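GH127 beta-L-arabinofuranoside (Geobacillus stearothermophilus, PDB 4QK0) probably hydrolyses beta-L-arabinofuranosidic linkages at the ends of arabinose-containing sugars, as a family 127 glycoside hydrolase. Local coordinates at residues K289-V299 with L340-E351. Sequence-based numbering, arbitrary orientation.
Sequences KQACQTLWENV and LVFWTRRMLELE
Trp343 reaches from helix 334-350 into helix 286-302 as a knob among Cys292, Leu295, Trp296 and Val299. Its CG lies anti to the backbone N (chi1 -174°), which sends the indole outward until CH2 comes within 3.4 Å of Trp296 CA. Cys292 O, the carbonyl carbon of Leu295 and Val299 CG2 border its rim, while Trp296 turns an edge toward one face: the two six-membered rings form a T-shaped pair, centroids 5.0 Å apart and planes at 71°. Trp296 CE3 stands over that face, displaced toward the rim; further along the same benzo edge, CH2 of Trp296 meets Thr344 CG2 at 3.6 Å, near the ring plane. Met347, a selenomethionine carrying SE where methionine has sulfur, is bent at both chi2 and chi3, and its CE rests 3.9 Å from Trp296 CB and its SE 4.0 Å from Cys292 CB. With an alanine at Trp343, the groove among Cys292, Leu295 and Val299 would probably lose its filling and the Trp296 edge its facing ring. Helix 354-365 adds Tyr356, edge-to-face with Trp296, and helix 266-283 packs on Trp343 through Leu270 and Thr274. Toward the C-terminal end of helix 334-350 the contact turns polar. Gln293 NE2 donates to Glu351 OE1 over 2.7 Å; the bond is bent (136°), lying in the amide plane but approaching from above the carboxylate. Tyr356 also bonds OE1, and Lys511 forms a salt bridge with OE2. At the same end, the extended methylene chain of Lys289 crosses Leu350, CG to CD1 3.9 Å. A buried aromatic and apolar core thus joins two obliquely antiparallel helices of the catalytic domain, consistent with its clan's (alpha/alpha)6 barrel, and Lys511 probably offsets the charge of Glu351 at the polar end.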
loop_
_atom_site.group_PDB
_atom_site.type_symbol
_atom_site.label_atom_id
_atom_site.label_comp_id
_atom_site.label_asym_id
_atom_site.label_seq_id
_atom_site.Cartn_x
_atom_site.Cartn_y
_atom_site.Cartn_z
ATOM N N LYS A 289 29.324 4.329 20.755
ATOM C CA LYS A 289 28.286 4.415 21.741
ATOM C C LYS A 289 27.240 5.460 21.372
ATOM O O LYS A 289 26.053 5.211 21.490
ATOM C CB LYS A 289 28.877 4.763 23.103
ATOM C CG LYS A 289 27.860 4.956 24.210
ATOM C CD LYS A 289 28.515 5.051 25.583
ATOM C CE LYS A 289 27.527 5.647 26.568
ATOM N NZ LYS A 289 27.870 5.339 27.971
ATOM N N GLN A 290 27.697 6.623 20.964
ATOM C CA GLN A 290 26.805 7.709 20.579
ATOM C C GLN A 290 26.045 7.396 19.318
ATOM O O GLN A 290 24.886 7.710 19.243
ATOM C CB GLN A 290 27.577 8.999 20.365
ATOM C CG GLN A 290 27.722 9.750 21.677
ATOM C CD GLN A 290 28.757 10.849 21.605
ATOM O OE1 GLN A 290 29.132 11.303 20.515
ATOM N NE2 GLN A 290 29.250 11.269 22.767
ATOM N N ALA A 291 26.696 6.762 18.351
ATOM C CA ALA A 291 26.008 6.319 17.134
ATOM C C ALA A 291 24.859 5.369 17.482
ATOM O O ALA A 291 23.755 5.542 17.013
ATOM C CB ALA A 291 26.970 5.659 16.177
ATOM N N CYS A 292 25.125 4.422 18.381
ATOM C CA CYS A 292 24.124 3.500 18.866
ATOM C C CYS A 292 22.981 4.204 19.510
ATOM O O CYS A 292 21.850 3.808 19.287
ATOM C CB CYS A 292 24.696 2.481 19.845
ATOM S SG CYS A 292 25.801 1.285 19.022
ATOM N N GLN A 293 23.264 5.223 20.326
ATOM C CA GLN A 293 22.230 5.895 21.056
ATOM C C GLN A 293 21.365 6.676 20.095
ATOM O O GLN A 293 20.174 6.754 20.302
ATOM C CB GLN A 293 22.775 6.807 22.158
ATOM C CG GLN A 293 23.307 5.996 23.343
ATOM C CD GLN A 293 24.189 6.805 24.321
ATOM O OE1 GLN A 293 25.006 7.645 23.916
ATOM N NE2 GLN A 293 24.056 6.508 25.608
ATOM N N THR A 294 21.968 7.265 19.080
ATOM C CA THR A 294 21.260 8.060 18.107
ATOM C C THR A 294 20.345 7.126 17.296
ATOM O O THR A 294 19.205 7.453 17.062
ATOM C CB THR A 294 22.261 8.758 17.183
ATOM O OG1 THR A 294 22.981 9.699 17.977
ATOM C CG2 THR A 294 21.584 9.504 16.045
ATOM N N LEU A 295 20.855 5.957 16.941
ATOM C CA LEU A 295 20.064 5.006 16.196
ATOM C C LEU A 295 18.959 4.410 17.040
ATOM O O LEU A 295 17.855 4.245 16.555
ATOM C CB LEU A 295 20.936 3.933 15.602
ATOM C CG LEU A 295 21.797 4.477 14.451
ATOM C CD1 LEU A 295 23.003 3.602 14.207
ATOM C CD2 LEU A 295 21.003 4.564 13.170
ATOM N N TRP A 296 19.238 4.147 18.313
ATOM C CA TRP A 296 18.238 3.675 19.229
ATOM C C TRP A 296 17.070 4.615 19.325
ATOM O O TRP A 296 15.912 4.196 19.335
ATOM C CB TRP A 296 18.819 3.525 20.636
ATOM C CG TRP A 296 17.779 3.232 21.633
ATOM C CD1 TRP A 296 17.175 4.088 22.458
ATOM C CD2 TRP A 296 17.186 1.968 21.858
ATOM N NE1 TRP A 296 16.237 3.444 23.203
ATOM C CE2 TRP A 296 16.235 2.133 22.854
ATOM C CE3 TRP A 296 17.411 0.707 21.335
ATOM C CZ2 TRP A 296 15.505 1.108 23.351
ATOM C CZ3 TRP A 296 16.684 -0.317 21.780
ATOM C CH2 TRP A 296 15.709 -0.124 22.792
ATOM N N GLU A 297 17.359 5.872 19.539
ATOM C CA GLU A 297 16.313 6.878 19.616
ATOM C C GLU A 297 15.530 6.952 18.301
ATOM O O GLU A 297 14.322 7.075 18.324
ATOM C CB GLU A 297 16.917 8.254 19.930
ATOM C CG GLU A 297 17.492 8.313 21.363
ATOM C CD GLU A 297 16.417 8.282 22.462
ATOM O OE1 GLU A 297 15.590 9.234 22.500
ATOM O OE2 GLU A 297 16.360 7.322 23.286
ATOM N N ASN A 298 16.216 6.876 17.157
ATOM C CA ASN A 298 15.518 6.958 15.916
ATOM C C ASN A 298 14.567 5.746 15.743
ATOM O O ASN A 298 13.402 5.904 15.364
ATOM C CB ASN A 298 16.455 7.014 14.762
ATOM C CG ASN A 298 15.706 7.229 13.435
ATOM O OD1 ASN A 298 15.713 6.384 12.537
ATOM N ND2 ASN A 298 15.114 8.415 13.292
ATOM N N VAL A 299 15.060 4.538 16.005
ATOM C CA VAL A 299 14.236 3.338 15.806
ATOM C C VAL A 299 13.048 3.367 16.767
ATOM O O VAL A 299 11.917 3.213 16.337
ATOM C CB VAL A 299 15.029 2.044 16.024
ATOM C CG1 VAL A 299 14.097 0.876 16.083
ATOM C CG2 VAL A 299 16.001 1.857 14.914
ATOM N N LEU A 340 15.293 -7.029 17.664
ATOM C CA LEU A 340 15.226 -5.878 18.546
ATOM C C LEU A 340 15.501 -6.315 19.981
ATOM O O LEU A 340 16.172 -5.637 20.739
ATOM C CB LEU A 340 13.896 -5.209 18.425
ATOM C CG LEU A 340 13.528 -4.025 19.306
ATOM C CD1 LEU A 340 14.541 -2.894 19.156
ATOM C CD2 LEU A 340 12.136 -3.543 18.943
ATOM N N VAL A 341 14.980 -7.456 20.361
ATOM C CA VAL A 341 15.253 -7.955 21.695
ATOM C C VAL A 341 16.780 -8.134 21.911
ATOM O O VAL A 341 17.307 -7.728 22.952
ATOM C CB VAL A 341 14.540 -9.273 21.954
ATOM C CG1 VAL A 341 14.984 -9.876 23.301
ATOM C CG2 VAL A 341 13.024 -9.054 21.957
ATOM N N PHE A 342 17.457 -8.738 20.950
ATOM C CA PHE A 342 18.910 -8.928 21.044
ATOM C C PHE A 342 19.601 -7.569 21.223
ATOM O O PHE A 342 20.518 -7.444 22.030
ATOM C CB PHE A 342 19.534 -9.610 19.828
ATOM C CG PHE A 342 18.996 -10.987 19.510
ATOM C CD1 PHE A 342 18.519 -11.838 20.499
ATOM C CD2 PHE A 342 18.990 -11.438 18.197
ATOM C CE1 PHE A 342 18.043 -13.115 20.177
ATOM C CE2 PHE A 342 18.523 -12.732 17.866
ATOM C CZ PHE A 342 18.058 -13.570 18.867
ATOM N N TRP A 343 19.188 -6.589 20.443
ATOM C CA TRP A 343 19.778 -5.269 20.500
ATOM C C TRP A 343 19.618 -4.678 21.885
ATOM O O TRP A 343 20.594 -4.183 22.453
ATOM C CB TRP A 343 19.125 -4.372 19.500
ATOM C CG TRP A 343 19.749 -3.050 19.371
ATOM C CD1 TRP A 343 21.021 -2.696 19.725
ATOM C CD2 TRP A 343 19.172 -1.887 18.766
ATOM N NE1 TRP A 343 21.255 -1.397 19.383
ATOM C CE2 TRP A 343 20.153 -0.875 18.781
ATOM C CE3 TRP A 343 17.936 -1.618 18.177
ATOM C CZ2 TRP A 343 19.918 0.428 18.265
ATOM C CZ3 TRP A 343 17.698 -0.331 17.664
ATOM C CH2 TRP A 343 18.686 0.671 17.699
ATOM N N THR A 344 18.427 -4.783 22.458
ATOM C CA THR A 344 18.176 -4.171 23.746
ATOM C C THR A 344 19.117 -4.731 24.814
ATOM O O THR A 344 19.555 -4.033 25.716
ATOM C CB THR A 344 16.725 -4.368 24.236
ATOM O OG1 THR A 344 16.422 -5.772 24.309
ATOM C CG2 THR A 344 15.738 -3.703 23.272
ATOM N N ARG A 345 19.384 -6.008 24.742
ATOM C CA ARG A 345 20.250 -6.614 25.705
ATOM C C ARG A 345 21.660 -6.003 25.663
ATOM O O ARG A 345 22.233 -5.806 26.689
ATOM C CB ARG A 345 20.298 -8.118 25.502
ATOM C CG ARG A 345 20.818 -8.870 26.720
ATOM C CD ARG A 345 20.997 -10.311 26.329
ATOM N NE ARG A 345 21.783 -11.076 27.271
ATOM C CZ ARG A 345 22.137 -12.341 27.073
ATOM N NH1 ARG A 345 21.764 -12.991 25.970
ATOM N NH2 ARG A 345 22.862 -12.964 27.983
ATOM N N ARG A 346 22.217 -5.758 24.480
ATOM C CA ARG A 346 23.498 -5.103 24.372
ATOM C C ARG A 346 23.427 -3.648 24.780
ATOM O O ARG A 346 24.416 -3.094 25.294
ATOM C CB ARG A 346 24.052 -5.185 22.959
ATOM C CG ARG A 346 24.398 -6.596 22.533
ATOM C CD ARG A 346 25.475 -7.204 23.409
ATOM N NE ARG A 346 26.103 -8.376 22.818
ATOM C CZ ARG A 346 27.103 -9.063 23.373
ATOM N NH1 ARG A 346 27.595 -8.684 24.540
ATOM N NH2 ARG A 346 27.605 -10.158 22.771
HETATM N N MSE A 347 22.296 -2.988 24.506
HETATM C CA MSE A 347 22.183 -1.573 24.914
HETATM C C MSE A 347 22.245 -1.535 26.419
HETATM O O MSE A 347 22.826 -0.639 26.984
HETATM C CB MSE A 347 20.924 -0.872 24.461
HETATM C CG MSE A 347 20.813 -0.671 22.946
HETATM SE SE MSE A 347 22.228 0.446 22.209
HETATM C CE MSE A 347 21.728 2.200 22.938
ATOM N N LEU A 348 21.610 -2.470 27.081
ATOM C CA LEU A 348 21.642 -2.527 28.528
ATOM C C LEU A 348 23.064 -2.693 29.078
ATOM O O LEU A 348 23.365 -2.188 30.121
ATOM C CB LEU A 348 20.795 -3.675 29.040
ATOM C CG LEU A 348 19.308 -3.337 29.021
ATOM C CD1 LEU A 348 18.482 -4.584 29.300
ATOM C CD2 LEU A 348 19.002 -2.231 30.016
ATOM N N GLU A 349 23.918 -3.417 28.368
ATOM C CA GLU A 349 25.316 -3.581 28.780
ATOM C C GLU A 349 26.104 -2.314 28.524
ATOM O O GLU A 349 27.099 -2.054 29.158
ATOM C CB GLU A 349 25.930 -4.791 28.079
ATOM C CG GLU A 349 25.291 -6.096 28.595
ATOM C CD GLU A 349 25.610 -7.342 27.749
ATOM O OE1 GLU A 349 26.432 -7.228 26.801
ATOM O OE2 GLU A 349 25.016 -8.420 28.014
ATOM N N LEU A 350 25.610 -1.477 27.636
ATOM C CA LEU A 350 26.264 -0.223 27.341
ATOM C C LEU A 350 25.873 0.910 28.282
ATOM O O LEU A 350 26.653 1.817 28.547
ATOM C CB LEU A 350 25.883 0.148 25.932
ATOM C CG LEU A 350 26.515 1.329 25.239
ATOM C CD1 LEU A 350 28.029 1.160 25.195
ATOM C CD2 LEU A 350 25.941 1.415 23.826
ATOM N N GLU A 351 24.655 0.848 28.794
ATOM C CA GLU A 351 24.134 1.846 29.678
ATOM C C GLU A 351 22.848 1.255 30.324
ATOM O O GLU A 351 21.907 0.804 29.637
ATOM C CB GLU A 351 23.865 3.090 28.877
ATOM C CG GLU A 351 23.364 4.298 29.659
ATOM C CD GLU A 351 22.602 5.269 28.767
ATOM O OE1 GLU A 351 22.730 5.177 27.516
ATOM O OE2 GLU A 351 21.825 6.095 29.299
HETATM O O HOH W 1 29.657 2.390 28.534
#